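Local coordinates for protein glucose-permease IIA component (Mycoplasma capricolum, PDB 2GPR) that passes phosphoryl groups, received on a histidine from phospho-HPr, to the EIIB domain of the sugar phosphotransferase system that drives glucose uptake, at residues Ala58-Gly66 with Leu77-Gly88; Phe128-Val139 with Gln146-Lys154. All coordinates share one frame; numbering follows the deposited sequence.

Both interactions reach the same antiparallel sheet, in which strands 74-78 and 124-130 are neighbours, yet they lie on opposite sides of the chain's centre: their centres are 22 Å apart and their nearest atoms about 7 Å, without touching. They follow one another along the chain. Interaction 1 comes first; it includes the near end of the hairpin of strands 64-68 and 74-78 and joins the loops beside it, bringing together the two histidines of the probable phosphotransfer site. Interaction 2 opens later, where strand 124-130 ends, and ties the following residues to the C-terminal strand 149-153. One contact thus shapes the active face, while the other packs the chain's end against the body.

Interaction 1: residues Ala58-Gly66 with Leu77-Gly88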
ATOM      1  N   ALA A  58      -0.853  10.215  -7.078  1.00 21.73           N
ATOM      2  CA  ALA A  58      -1.159   9.193  -8.033  1.00 22.02           C
ATOM      3  C   ALA A  58      -0.270   9.430  -9.222  1.00 26.73           C
ATOM      4  O   ALA A  58       0.499  10.338  -9.199  1.00 33.52           O
ATOM      5  CB  ALA A  58      -2.650   9.146  -8.367  1.00 21.46           C
ATOM      6  N   PHE A  59      -0.308   8.640 -10.238  1.00 26.38           N
ATOM      7  CA  PHE A  59       0.590   8.899 -11.341  1.00 26.94           C
ATOM      8  C   PHE A  59       0.108   8.257 -12.643  1.00 30.77           C
ATOM      9  O   PHE A  59      -0.585   7.245 -12.679  1.00 31.82           O
ATOM     10  CB  PHE A  59       1.975   8.313 -11.088  1.00 25.58           C
ATOM     11  CG  PHE A  59       2.662   8.677  -9.802  1.00 27.84           C
ATOM     12  CD1 PHE A  59       3.517   9.782  -9.757  1.00 27.46           C
ATOM     13  CD2 PHE A  59       2.603   7.841  -8.680  1.00 26.67           C
ATOM     14  CE1 PHE A  59       4.258  10.071  -8.611  1.00 24.37           C
ATOM     15  CE2 PHE A  59       3.338   8.128  -7.529  1.00 23.69           C
ATOM     16  CZ  PHE A  59       4.175   9.237  -7.498  1.00 21.55           C
ATOM     17  N   PRO A  60       0.550   8.818 -13.728  1.00 31.14           N
ATOM     18  CA  PRO A  60       0.205   8.327 -15.060  1.00 30.59           C
ATOM     19  C   PRO A  60       0.654   6.893 -15.250  1.00 27.84           C
ATOM     20  O   PRO A  60       0.223   6.158 -16.138  1.00 28.07           O
ATOM     21  CB  PRO A  60       1.019   9.193 -16.032  1.00 31.04           C
ATOM     22  CG  PRO A  60       1.889  10.135 -15.202  1.00 30.86           C
ATOM     23  CD  PRO A  60       1.497   9.952 -13.746  1.00 30.36           C
ATOM     24  N   THR A  61       1.623   6.561 -14.463  1.00 26.33           N
ATOM     25  CA  THR A  61       2.208   5.261 -14.537  1.00 26.98           C
ATOM     26  C   THR A  61       1.413   4.213 -13.732  1.00 26.38           C
ATOM     27  O   THR A  61       1.587   3.013 -13.891  1.00 24.79           O
ATOM     28  CB  THR A  61       3.683   5.369 -14.180  1.00 25.90           C
ATOM     29  OG1 THR A  61       3.776   6.099 -12.972  1.00 26.75           O
ATOM     30  CG2 THR A  61       4.419   6.053 -15.348  1.00 19.20           C
ATOM     31  N   LYS A  62       0.532   4.700 -12.867  1.00 27.73           N
ATOM     32  CA  LYS A  62      -0.406   3.894 -12.081  1.00 26.96           C
ATOM     33  C   LYS A  62       0.189   2.822 -11.174  1.00 24.19           C
ATOM     34  O   LYS A  62      -0.480   1.847 -10.843  1.00 23.48           O
ATOM     35  CB  LYS A  62      -1.384   3.265 -13.071  1.00 26.24           C
ATOM     36  CG  LYS A  62      -2.043   4.327 -13.945  1.00 24.78           C
ATOM     37  CD  LYS A  62      -2.740   3.793 -15.190  1.00 24.25           C
ATOM     38  CE  LYS A  62      -1.827   3.704 -16.433  1.00 23.17           C
ATOM     39  NZ  LYS A  62      -2.007   2.438 -17.216  1.00 22.44           N
ATOM     40  N   HIS A  63       1.433   2.992 -10.784  1.00 23.25           N
ATOM     41  CA  HIS A  63       2.141   1.966 -10.025  1.00 21.88           C
ATOM     42  C   HIS A  63       2.208   2.253  -8.528  1.00 19.23           C
ATOM     43  O   HIS A  63       2.703   1.411  -7.763  1.00 17.40           O
ATOM     44  CB  HIS A  63       3.582   1.821 -10.565  1.00 22.00           C
ATOM     45  CG  HIS A  63       4.335   3.098 -10.302  1.00 28.49           C
ATOM     46  ND1 HIS A  63       3.926   4.317 -10.854  1.00 31.44           N
ATOM     47  CD2 HIS A  63       5.404   3.358  -9.496  1.00 30.76           C
ATOM     48  CE1 HIS A  63       4.759   5.269 -10.402  1.00 31.87           C
ATOM     49  NE2 HIS A  63       5.673   4.725  -9.600  1.00 31.56           N
ATOM     50  N   ALA A  64       1.786   3.462  -8.134  1.00 17.01           N
ATOM     51  CA  ALA A  64       1.872   3.841  -6.744  1.00 17.08           C
ATOM     52  C   ALA A  64       0.696   4.741  -6.322  1.00 19.10           C
ATOM     53  O   ALA A  64       0.290   5.595  -7.065  1.00 21.28           O
ATOM     54  CB  ALA A  64       3.221   4.470  -6.526  1.00 15.91           C
ATOM     55  N   PHE A  65       0.104   4.527  -5.139  1.00 17.50           N
ATOM     56  CA  PHE A  65      -1.028   5.312  -4.771  1.00 18.88           C
ATOM     57  C   PHE A  65      -0.836   5.905  -3.417  1.00 21.04           C
ATOM     58  O   PHE A  65      -0.607   5.167  -2.504  1.00 25.76           O
ATOM     59  CB  PHE A  65      -2.267   4.398  -4.784  1.00 21.24           C
ATOM     60  CG  PHE A  65      -2.532   3.861  -6.162  1.00 22.88           C
ATOM     61  CD1 PHE A  65      -3.265   4.624  -7.070  1.00 26.25           C
ATOM     62  CD2 PHE A  65      -1.932   2.692  -6.630  1.00 23.42           C
ATOM     63  CE1 PHE A  65      -3.475   4.197  -8.389  1.00 27.50           C
ATOM     64  CE2 PHE A  65      -2.149   2.238  -7.939  1.00 26.96           C
ATOM     65  CZ  PHE A  65      -2.929   2.986  -8.821  1.00 28.09           C
ATOM     66  N   GLY A  66      -0.975   7.217  -3.298  1.00 18.90           N
ATOM     67  CA  GLY A  66      -0.827   7.933  -2.045  1.00 17.78           C
ATOM     68  C   GLY A  66      -2.167   8.400  -1.465  1.00 21.09           C
ATOM     69  O   GLY A  66      -2.974   9.097  -2.100  1.00 22.29           O
ATOM     70  N   LEU A  77       1.021   3.080  -0.974  1.00 20.43           N
ATOM     71  CA  LEU A  77       0.892   1.758  -1.568  1.00 18.41           C
ATOM     72  C   LEU A  77       1.711   1.827  -2.865  1.00 19.18           C
ATOM     73  O   LEU A  77       1.493   2.697  -3.703  1.00 22.29           O
ATOM     74  CB  LEU A  77      -0.584   1.454  -1.948  1.00 18.77           C
ATOM     75  CG  LEU A  77      -0.985   0.002  -2.238  1.00 15.32           C
ATOM     76  CD1 LEU A  77      -1.890  -0.071  -3.454  1.00 14.91           C
ATOM     77  CD2 LEU A  77       0.139  -1.048  -2.250  1.00 11.15           C
ATOM     78  N   HIS A  78       2.667   0.931  -3.015  1.00 16.85           N
ATOM     79  CA  HIS A  78       3.531   0.927  -4.122  1.00 18.14           C
ATOM     80  C   HIS A  78       3.644  -0.446  -4.669  1.00 21.11           C
ATOM     81  O   HIS A  78       4.233  -1.283  -4.016  1.00 23.78           O
ATOM     82  CB  HIS A  78       4.857   1.391  -3.604  1.00 21.41           C
ATOM     83  CG  HIS A  78       5.889   1.506  -4.664  1.00 24.48           C
ATOM     84  ND1 HIS A  78       6.371   0.372  -5.309  1.00 24.72           N
ATOM     85  CD2 HIS A  78       6.576   2.600  -5.117  1.00 22.43           C
ATOM     86  CE1 HIS A  78       7.324   0.789  -6.123  1.00 23.50           C
ATOM     87  NE2 HIS A  78       7.459   2.116  -6.054  1.00 22.05           N
ATOM     88  N   ILE A  79       2.990  -0.707  -5.824  1.00 21.34           N
ATOM     89  CA  ILE A  79       2.995  -2.021  -6.369  1.00 21.82           C
ATOM     90  C   ILE A  79       4.338  -2.415  -6.890  1.00 24.32           C
ATOM     91  O   ILE A  79       4.888  -1.726  -7.737  1.00 26.54           O
ATOM     92  CB  ILE A  79       1.924  -2.275  -7.401  1.00 22.46           C
ATOM     93  CG1 ILE A  79       0.563  -2.052  -6.767  1.00 25.76           C
ATOM     94  CG2 ILE A  79       2.045  -3.738  -7.908  1.00 16.91           C
ATOM     95  CD1 ILE A  79       0.161  -0.601  -6.739  1.00 29.11           C
ATOM     96  N   GLY A  80       4.848  -3.571  -6.400  1.00 25.50           N
ATOM     97  CA  GLY A  80       6.141  -4.128  -6.807  1.00 23.58           C
ATOM     98  C   GLY A  80       7.313  -3.159  -6.621  1.00 23.42           C
ATOM     99  O   GLY A  80       7.307  -2.267  -5.795  1.00 26.67           O
ATOM    100  N   LEU A  81       8.320  -3.367  -7.416  1.00 21.99           N
ATOM    101  CA  LEU A  81       9.530  -2.609  -7.420  1.00 23.88           C
ATOM    102  C   LEU A  81       9.822  -2.189  -8.899  1.00 29.45           C
ATOM    103  O   LEU A  81       9.494  -2.916  -9.844  1.00 29.65           O
ATOM    104  CB  LEU A  81      10.665  -3.494  -6.832  1.00 21.60           C
ATOM    105  CG  LEU A  81      10.906  -3.367  -5.320  1.00 20.22           C
ATOM    106  CD1 LEU A  81       9.636  -3.130  -4.527  1.00 19.89           C
ATOM    107  CD2 LEU A  81      11.575  -4.612  -4.786  1.00 18.40           C
ATOM    108  N   ASP A  82      10.387  -0.976  -9.097  1.00 32.18           N
ATOM    109  CA  ASP A  82      10.753  -0.378 -10.409  1.00 33.48           C
ATOM    110  C   ASP A  82       9.640  -0.123 -11.384  1.00 33.68           C
ATOM    111  O   ASP A  82       9.881   0.415 -12.448  1.00 34.80           O
ATOM    112  CB  ASP A  82      12.025  -0.900 -11.122  1.00 34.53           C
ATOM    113  CG  ASP A  82      13.274  -0.189 -10.710  1.00 37.92           C
ATOM    114  OD1 ASP A  82      13.297   0.694  -9.847  1.00 38.84           O
ATOM    115  OD2 ASP A  82      14.349  -0.672 -11.313  1.00 38.83           O
ATOM    116  N   THR A  83       8.448  -0.521 -11.024  1.00 34.28           N
ATOM    117  CA  THR A  83       7.246  -0.339 -11.830  1.00 34.47           C
ATOM    118  C   THR A  83       7.079   1.025 -12.564  1.00 35.33           C
ATOM    119  O   THR A  83       6.351   1.083 -13.566  1.00 36.11           O
ATOM    120  CB  THR A  83       6.055  -0.630 -10.928  1.00 34.50           C
ATOM    121  OG1 THR A  83       6.301  -0.044  -9.650  1.00 35.30           O
ATOM    122  CG2 THR A  83       5.953  -2.133 -10.767  1.00 33.13           C
ATOM    123  N   VAL A  84       7.729   2.136 -12.071  1.00 33.81           N
ATOM    124  CA  VAL A  84       7.667   3.432 -12.759  1.00 28.72           C
ATOM    125  C   VAL A  84       8.221   3.285 -14.191  1.00 26.80           C
ATOM    126  O   VAL A  84       7.790   3.911 -15.138  1.00 27.97           O
ATOM    127  CB  VAL A  84       8.403   4.538 -12.009  1.00 27.51           C
ATOM    128  CG1 VAL A  84       9.897   4.380 -12.213  1.00 27.19           C
ATOM    129  CG2 VAL A  84       7.979   5.908 -12.542  1.00 27.70           C
ATOM    130  N   SER A  85       9.184   2.408 -14.312  1.00 26.57           N
ATOM    131  CA  SER A  85       9.839   2.060 -15.536  1.00 27.64           C
ATOM    132  C   SER A  85       8.896   1.569 -16.617  1.00 29.94           C
ATOM    133  O   SER A  85       9.233   1.626 -17.789  1.00 31.90           O
ATOM    134  CB  SER A  85      10.656   0.862 -15.244  1.00 26.87           C
ATOM    135  OG  SER A  85       9.754  -0.202 -14.946  1.00 26.56           O
ATOM    136  N   LEU A  86       7.785   0.970 -16.217  1.00 29.86           N
ATOM    137  CA  LEU A  86       6.839   0.351 -17.147  1.00 28.13           C
ATOM    138  C   LEU A  86       5.978   1.340 -17.887  1.00 29.48           C
ATOM    139  O   LEU A  86       5.219   0.986 -18.796  1.00 27.01           O
ATOM    140  CB  LEU A  86       5.974  -0.756 -16.475  1.00 23.69           C
ATOM    141  CG  LEU A  86       6.810  -1.762 -15.787  1.00 19.83           C
ATOM    142  CD1 LEU A  86       6.121  -3.086 -15.909  1.00 23.69           C
ATOM    143  CD2 LEU A  86       8.114  -1.838 -16.519  1.00 17.80           C
ATOM    144  N   ASP A  87       6.090   2.587 -17.457  1.00 33.85           N
ATOM    145  CA  ASP A  87       5.300   3.681 -18.005  1.00 37.24           C
ATOM    146  C   ASP A  87       3.755   3.364 -17.977  1.00 37.57           C
ATOM    147  O   ASP A  87       2.955   3.712 -18.840  1.00 37.71           O
ATOM    148  CB  ASP A  87       5.694   3.950 -19.462  1.00 39.49           C
ATOM    149  CG  ASP A  87       6.709   5.092 -19.451  1.00 38.13           C
ATOM    150  OD1 ASP A  87       6.407   6.206 -18.861  1.00 45.08           O
ATOM    151  OD2 ASP A  87       7.873   4.933 -19.968  1.00 38.13           O
ATOM    152  N   GLY A  88       3.329   2.661 -16.939  1.00 35.50           N
ATOM    153  CA  GLY A  88       1.918   2.339 -16.792  1.00 33.15           C
ATOM    154  C   GLY A  88       1.406   1.113 -17.563  1.00 29.39           C
ATOM    155  O   GLY A  88       0.204   1.008 -17.823  1.00 26.84           O
TER
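His63 lies against the start of the 3-10 turn at Thr83 and Val84. Its CG sits between the backbone N and the carbonyl carbon (chi1 65°), which carries the imidazole across to these residues. His63 CB starts the contact, 3.4 Å from Thr83 OG1, and the same oxygen lies near the ring edge beside CD2. Thr83 OG1 is itself anchored, donating to Ile79 O at 2.9 Å. Farther out, His63 NE2 lies 3.6 Å from Val84 CB, which covers one ring face in a CH-pi contact; CE1 meets Val84 CG2, and Ala64 CB lies over the opposite face, toward the rim. The His63 ring turns its edge to the face of the His78 ring in an offset edge-to-face pair, centroids 5.7 Å apart and planes at 82°. This is probably the EIIA active site: as in its relatives, His78 is expected to carry the phosphoryl group, and both histidines to bind a zinc shared with glycerol kinase. Behind them runs the antiparallel hairpin of strands 64-68 and 74-78. Phe65 N donates to Leu77 O at 2.7 Å. Leu77 N returns a bond to Phe65 O at 3.1 Å. Ile79 N to His63 O, 2.9 Å, continues the strand pairing beyond the Ala64-His78 bridge. At the far end, the Lys62 chain bends so that Lys62 NZ meets a lone pair of Gly88 O at 2.7 Å; Phe91 O is its second acceptor.

Interaction 2: residues Phe128-Val139 with Gln146-Lys154; sequences FTNNGGKTLEIV and QGDVVAILK
The C-terminal strand 149-153 lies beside residues 135-139, which run in the opposite direction, with Val139 and Ala151 bridged through their backbones. Between the two segments, Lys154 N donates to Thr135 O at 3.1 Å, and Ile152 N points to Ile138 O at 2.9 Å, although the modelled place of that oxygen is less certain. A backbone bond between Val150 and Lys140 continues the pairing, and on its other side the strand makes a classic beta bulge, Val150 and Ala151 both facing Val10 of strand 8-11.

Leu153 does most of the apolar work. With CG swung away from its backbone N (chi1 -170°), the side chain slides past Phe128, the two pointing in opposite directions. Leu153 CD2 sits 4.0 Å from Phe128 CD2, and Leu153 CD1 lies over the ring face toward its rim. The same Leu153 CD2 also meets Asn131 CB at 4.0 Å. Next door, the small Ala151 CB takes Leu136 CD1 at 3.7 Å and Val139 CG2 at 3.8 Å, and Phe38 of strand 36-42 packs on Ala151 and Val139 as well.

Toward the surface, Ile138 and Ile152 lie side by side, CD1 of Ile138 4.0 Å from CG1 of Ile152. Glu137 and Lys154 also run alongside, but through the aliphatic part of the lysine: Glu137 OE2 is 3.8 Å from Lys154 CD, and the charged atoms do not meet.

This is plain packing: an irregular backbone pairing with a single bridge, with a leucine laid over a phenylalanine, that fastens the chain's last strand to an antiparallel all-beta domain.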
ATOM      1  N   PHE A 128       4.076   4.318   5.643  1.00 23.01           N
ATOM      2  CA  PHE A 128       3.519   5.540   6.130  1.00 24.30           C
ATOM      3  C   PHE A 128       4.565   6.606   5.895  1.00 28.32           C
ATOM      4  O   PHE A 128       5.686   6.604   6.528  1.00 27.73           O
ATOM      5  CB  PHE A 128       3.121   5.491   7.608  1.00 24.45           C
ATOM      6  CG  PHE A 128       2.236   4.330   7.919  1.00 22.95           C
ATOM      7  CD1 PHE A 128       2.767   3.043   7.951  1.00 22.03           C
ATOM      8  CD2 PHE A 128       0.873   4.509   8.142  1.00 22.22           C
ATOM      9  CE1 PHE A 128       1.936   1.945   8.166  1.00 24.49           C
ATOM     10  CE2 PHE A 128       0.048   3.426   8.444  1.00 22.41           C
ATOM     11  CZ  PHE A 128       0.577   2.137   8.418  1.00 22.80           C
ATOM     12  N   THR A 129       4.237   7.438   4.881  1.00 28.78           N
ATOM     13  CA  THR A 129       5.086   8.517   4.497  1.00 27.97           C
ATOM     14  C   THR A 129       4.944   9.689   5.470  1.00 29.40           C
ATOM     15  O   THR A 129       5.748  10.597   5.521  1.00 28.18           O
ATOM     16  CB  THR A 129       4.891   8.880   3.020  1.00 25.98           C
ATOM     17  OG1 THR A 129       6.060   8.442   2.288  1.00 27.38           O
ATOM     18  CG2 THR A 129       4.625  10.402   2.847  1.00 22.82           C
ATOM     19  N   ASN A 130       3.921   9.608   6.294  1.00 30.72           N
ATOM     20  CA  ASN A 130       3.688  10.604   7.271  1.00 29.82           C
ATOM     21  C   ASN A 130       2.716  10.112   8.347  1.00 30.44           C
ATOM     22  O   ASN A 130       1.602   9.705   8.074  1.00 30.63           O
ATOM     23  CB  ASN A 130       3.277  11.894   6.596  1.00 28.55           C
ATOM     24  CG  ASN A 130       2.777  12.929   7.581  1.00 29.76           C
ATOM     25  OD1 ASN A 130       1.992  13.833   7.222  1.00 34.11           O
ATOM     26  ND2 ASN A 130       3.191  12.815   8.819  1.00 26.20           N
ATOM     27  N   ASN A 131       3.122  10.203   9.596  1.00 33.90           N
ATOM     28  CA  ASN A 131       2.269   9.753  10.691  1.00 37.48           C
ATOM     29  C   ASN A 131       2.015  10.700  11.846  1.00 38.11           C
ATOM     30  O   ASN A 131       0.961  11.292  11.956  1.00 38.41           O
ATOM     31  CB  ASN A 131       2.712   8.396  11.250  1.00 40.22           C
ATOM     32  CG  ASN A 131       4.178   8.368  11.641  1.00 42.32           C
ATOM     33  OD1 ASN A 131       4.826   9.377  11.915  1.00 43.39           O
ATOM     34  ND2 ASN A 131       4.728   7.185  11.590  1.00 43.75           N
ATOM     35  N   GLY A 132       2.955  10.754  12.783  1.00 41.40           N
ATOM     36  CA  GLY A 132       2.779  11.520  14.027  1.00 42.07           C
ATOM     37  C   GLY A 132       2.480  10.516  15.143  1.00 44.50           C
ATOM     38  O   GLY A 132       3.215  10.403  16.146  1.00 45.51           O
ATOM     39  N   GLY A 133       1.406   9.716  14.883  1.00 44.12           N
ATOM     40  CA  GLY A 133       0.954   8.624  15.712  1.00 37.98           C
ATOM     41  C   GLY A 133       1.788   7.462  15.329  1.00 36.81           C
ATOM     42  O   GLY A 133       1.344   6.362  15.291  1.00 38.64           O
ATOM     43  N   LYS A 134       3.009   7.785  14.979  1.00 38.60           N
ATOM     44  CA  LYS A 134       4.024   6.900  14.463  1.00 41.01           C
ATOM     45  C   LYS A 134       4.204   5.564  15.133  1.00 43.66           C
ATOM     46  O   LYS A 134       5.349   5.006  15.118  1.00 46.81           O
ATOM     47  CB  LYS A 134       5.371   7.566  14.292  1.00 42.18           C
ATOM     48  CG  LYS A 134       6.155   7.637  15.567  1.00 44.34           C
ATOM     49  CD  LYS A 134       6.915   8.951  15.685  1.00 46.92           C
ATOM     50  CE  LYS A 134       5.986  10.154  15.599  1.00 49.79           C
ATOM     51  NZ  LYS A 134       5.499  10.453  14.246  1.00 49.82           N
ATOM     52  N   THR A 135       3.128   5.015  15.683  1.00 40.71           N
ATOM     53  CA  THR A 135       3.280   3.693  16.213  1.00 40.84           C
ATOM     54  C   THR A 135       2.418   2.696  15.517  1.00 36.56           C
ATOM     55  O   THR A 135       1.214   2.901  15.421  1.00 35.00           O
ATOM     56  CB  THR A 135       3.228   3.571  17.764  1.00 40.75           C
ATOM     57  OG1 THR A 135       1.922   3.268  18.214  1.00 39.38           O
ATOM     58  CG2 THR A 135       3.711   4.892  18.380  1.00 40.18           C
ATOM     59  N   LEU A 136       3.043   1.621  15.045  1.00 34.00           N
ATOM     60  CA  LEU A 136       2.274   0.517  14.538  1.00 32.35           C
ATOM     61  C   LEU A 136       2.124  -0.440  15.719  1.00 31.18           C
ATOM     62  O   LEU A 136       3.008  -1.288  15.805  1.00 34.93           O
ATOM     63  CB  LEU A 136       3.054  -0.219  13.433  1.00 34.26           C
ATOM     64  CG  LEU A 136       3.066   0.470  12.068  1.00 33.49           C
ATOM     65  CD1 LEU A 136       1.890  -0.028  11.227  1.00 30.76           C
ATOM     66  CD2 LEU A 136       2.965   1.981  12.281  1.00 34.92           C
ATOM     67  N   GLU A 137       1.136  -0.230  16.691  1.00 27.53           N
ATOM     68  CA  GLU A 137       1.007  -1.127  17.904  1.00 28.04           C
ATOM     69  C   GLU A 137       1.102  -2.570  17.317  1.00 33.29           C
ATOM     70  O   GLU A 137       2.039  -3.334  17.650  1.00 35.44           O
ATOM     71  CB  GLU A 137      -0.278  -0.870  18.933  1.00 23.18           C
ATOM     72  CG  GLU A 137      -0.130  -0.928  20.561  1.00 18.41           C
ATOM     73  CD  GLU A 137      -1.430  -0.857  21.540  1.00 12.09           C
ATOM     74  OE1 GLU A 137      -2.316  -1.678  21.324  1.00  6.37           O
ATOM     75  OE2 GLU A 137      -1.581  -0.176  22.551  1.00 13.32           O
ATOM     76  N   ILE A 138       0.327  -2.849  16.264  1.00 32.30           N
ATOM     77  CA  ILE A 138       0.325  -4.192  15.716  1.00 33.00           C
ATOM     78  C   ILE A 138       0.283  -4.320  14.207  1.00 32.76           C
ATOM     79  O   ILE A 138      -0.571  -3.742  13.545  1.00 36.67           O
ATOM     80  CB  ILE A 138      -0.878  -4.964  16.301  1.00 34.56           C
ATOM     81  CG1 ILE A 138      -1.043  -4.674  17.775  1.00 36.85           C
ATOM     82  CG2 ILE A 138      -0.819  -6.474  16.076  1.00 34.52           C
ATOM     83  CD1 ILE A 138      -2.071  -3.573  18.023  1.00 40.25           C
ATOM     84  N   VAL A 139       1.159  -5.173  13.671  1.00 27.45           N
ATOM     85  CA  VAL A 139       1.085  -5.521  12.291  1.00 26.43           C
ATOM     86  C   VAL A 139       0.789  -7.012  12.196  1.00 23.81           C
ATOM     87  O   VAL A 139       1.626  -7.820  12.514  1.00 19.74           O
ATOM     88  CB  VAL A 139       2.318  -5.226  11.403  1.00 29.05           C
ATOM     89  CG1 VAL A 139       2.043  -5.822  10.003  1.00 27.45           C
ATOM     90  CG2 VAL A 139       2.620  -3.746  11.273  1.00 29.45           C
ATOM     91  N   GLN A 146      -7.658  -9.859   1.306  1.00 25.98           N
ATOM     92  CA  GLN A 146      -7.872  -8.449   1.009  1.00 25.33           C
ATOM     93  C   GLN A 146      -9.035  -7.896   1.841  1.00 26.66           C
ATOM     94  O   GLN A 146     -10.150  -8.429   1.777  1.00 27.32           O
ATOM     95  CB  GLN A 146      -8.170  -8.257  -0.497  1.00 21.12           C
ATOM     96  CG  GLN A 146      -8.491  -6.816  -0.859  1.00 18.66           C
ATOM     97  CD  GLN A 146      -9.952  -6.530  -0.801  1.00 19.95           C
ATOM     98  OE1 GLN A 146     -10.418  -5.510  -0.211  1.00 17.52           O
ATOM     99  NE2 GLN A 146     -10.689  -7.415  -1.483  1.00 23.26           N
ATOM    100  N   GLY A 147      -8.776  -6.842   2.640  1.00 24.09           N
ATOM    101  CA  GLY A 147      -9.820  -6.232   3.457  1.00 21.03           C
ATOM    102  C   GLY A 147      -9.750  -6.698   4.911  1.00 21.29           C
ATOM    103  O   GLY A 147     -10.675  -6.492   5.707  1.00 22.00           O
ATOM    104  N   ASP A 148      -8.648  -7.352   5.232  1.00 20.22           N
ATOM    105  CA  ASP A 148      -8.420  -7.877   6.549  1.00 20.12           C
ATOM    106  C   ASP A 148      -7.670  -6.856   7.274  1.00 17.92           C
ATOM    107  O   ASP A 148      -6.774  -6.278   6.679  1.00 16.06           O
ATOM    108  CB  ASP A 148      -7.416  -9.075   6.461  1.00 20.77           C
ATOM    109  CG  ASP A 148      -7.948 -10.439   6.140  1.00 21.73           C
ATOM    110  OD1 ASP A 148      -9.178 -10.423   5.804  1.00 23.90           O
ATOM    111  OD2 ASP A 148      -7.282 -11.453   6.178  1.00 23.68           O
ATOM    112  N   VAL A 149      -7.904  -6.716   8.555  1.00 19.11           N
ATOM    113  CA  VAL A 149      -7.042  -5.818   9.276  1.00 20.92           C
ATOM    114  C   VAL A 149      -5.623  -6.413   9.315  1.00 24.88           C
ATOM    115  O   VAL A 149      -5.432  -7.614   9.440  1.00 26.19           O
ATOM    116  CB  VAL A 149      -7.561  -5.371  10.631  1.00 19.17           C
ATOM    117  CG1 VAL A 149      -6.441  -4.652  11.376  1.00 19.83           C
ATOM    118  CG2 VAL A 149      -8.706  -4.415  10.415  1.00 17.61           C
ATOM    119  N   VAL A 150      -4.627  -5.550   9.179  1.00 25.82           N
ATOM    120  CA  VAL A 150      -3.225  -5.907   9.032  1.00 22.88           C
ATOM    121  C   VAL A 150      -2.289  -5.014   9.892  1.00 22.29           C
ATOM    122  O   VAL A 150      -1.116  -5.298  10.072  1.00 24.42           O
ATOM    123  CB  VAL A 150      -2.936  -5.841   7.502  1.00 21.82           C
ATOM    124  CG1 VAL A 150      -1.578  -5.274   7.115  1.00 23.35           C
ATOM    125  CG2 VAL A 150      -3.147  -7.203   6.862  1.00 23.12           C
ATOM    126  N   ALA A 151      -2.807  -3.924  10.430  1.00 20.50           N
ATOM    127  CA  ALA A 151      -2.020  -3.035  11.259  1.00 17.31           C
ATOM    128  C   ALA A 151      -2.833  -1.946  11.838  1.00 17.77           C
ATOM    129  O   ALA A 151      -3.865  -1.532  11.343  1.00 18.60           O
ATOM    130  CB  ALA A 151      -0.843  -2.427  10.545  1.00 16.85           C
ATOM    131  N   ILE A 152      -2.335  -1.507  12.939  1.00 21.56           N
ATOM    132  CA  ILE A 152      -2.915  -0.453  13.740  1.00 22.34           C
ATOM    133  C   ILE A 152      -1.857   0.572  13.905  1.00 20.22           C
ATOM    134  O   ILE A 152      -0.722   0.204  14.239  1.00 17.91           O
ATOM    135  CB  ILE A 152      -3.269  -0.981  15.152  1.00 23.66           C
ATOM    136  CG1 ILE A 152      -4.278  -2.101  15.069  1.00 20.03           C
ATOM    137  CG2 ILE A 152      -3.799   0.121  16.050  1.00 23.19           C
ATOM    138  CD1 ILE A 152      -5.628  -1.625  14.589  1.00 16.79           C
ATOM    139  N   LEU A 153      -2.225   1.810  13.548  1.00 23.48           N
ATOM    140  CA  LEU A 153      -1.421   3.035  13.707  1.00 24.52           C
ATOM    141  C   LEU A 153      -2.207   3.751  14.775  1.00 25.72           C
ATOM    142  O   LEU A 153      -3.309   4.224  14.528  1.00 25.18           O
ATOM    143  CB  LEU A 153      -1.206   3.853  12.376  1.00 24.46           C
ATOM    144  CG  LEU A 153      -0.172   5.000  12.508  1.00 25.77           C
ATOM    145  CD1 LEU A 153       1.272   4.528  12.279  1.00 24.28           C
ATOM    146  CD2 LEU A 153      -0.508   6.125  11.533  1.00 26.26           C
ATOM    147  N   LYS A 154      -1.777   3.555  16.008  1.00 29.12           N
ATOM    148  CA  LYS A 154      -2.529   3.998  17.159  1.00 31.33           C
ATOM    149  C   LYS A 154      -2.169   5.380  17.640  1.00 32.01           C
ATOM    150  O   LYS A 154      -0.973   5.638  17.884  1.00 26.82           O
ATOM    151  CB  LYS A 154      -2.531   2.930  18.269  1.00 32.79           C
ATOM    152  CG  LYS A 154      -3.598   3.139  19.342  1.00 33.94           C
ATOM    153  CD  LYS A 154      -3.831   1.932  20.272  1.00 34.57           C
ATOM    154  CE  LYS A 154      -5.321   1.640  20.628  1.00 35.94           C
ATOM    155  NZ  LYS A 154      -5.899   2.421  21.767  1.00 37.44           N
ATOM    156  OXT LYS A 154      -3.127   6.185  17.771  1.00 35.87           O
TER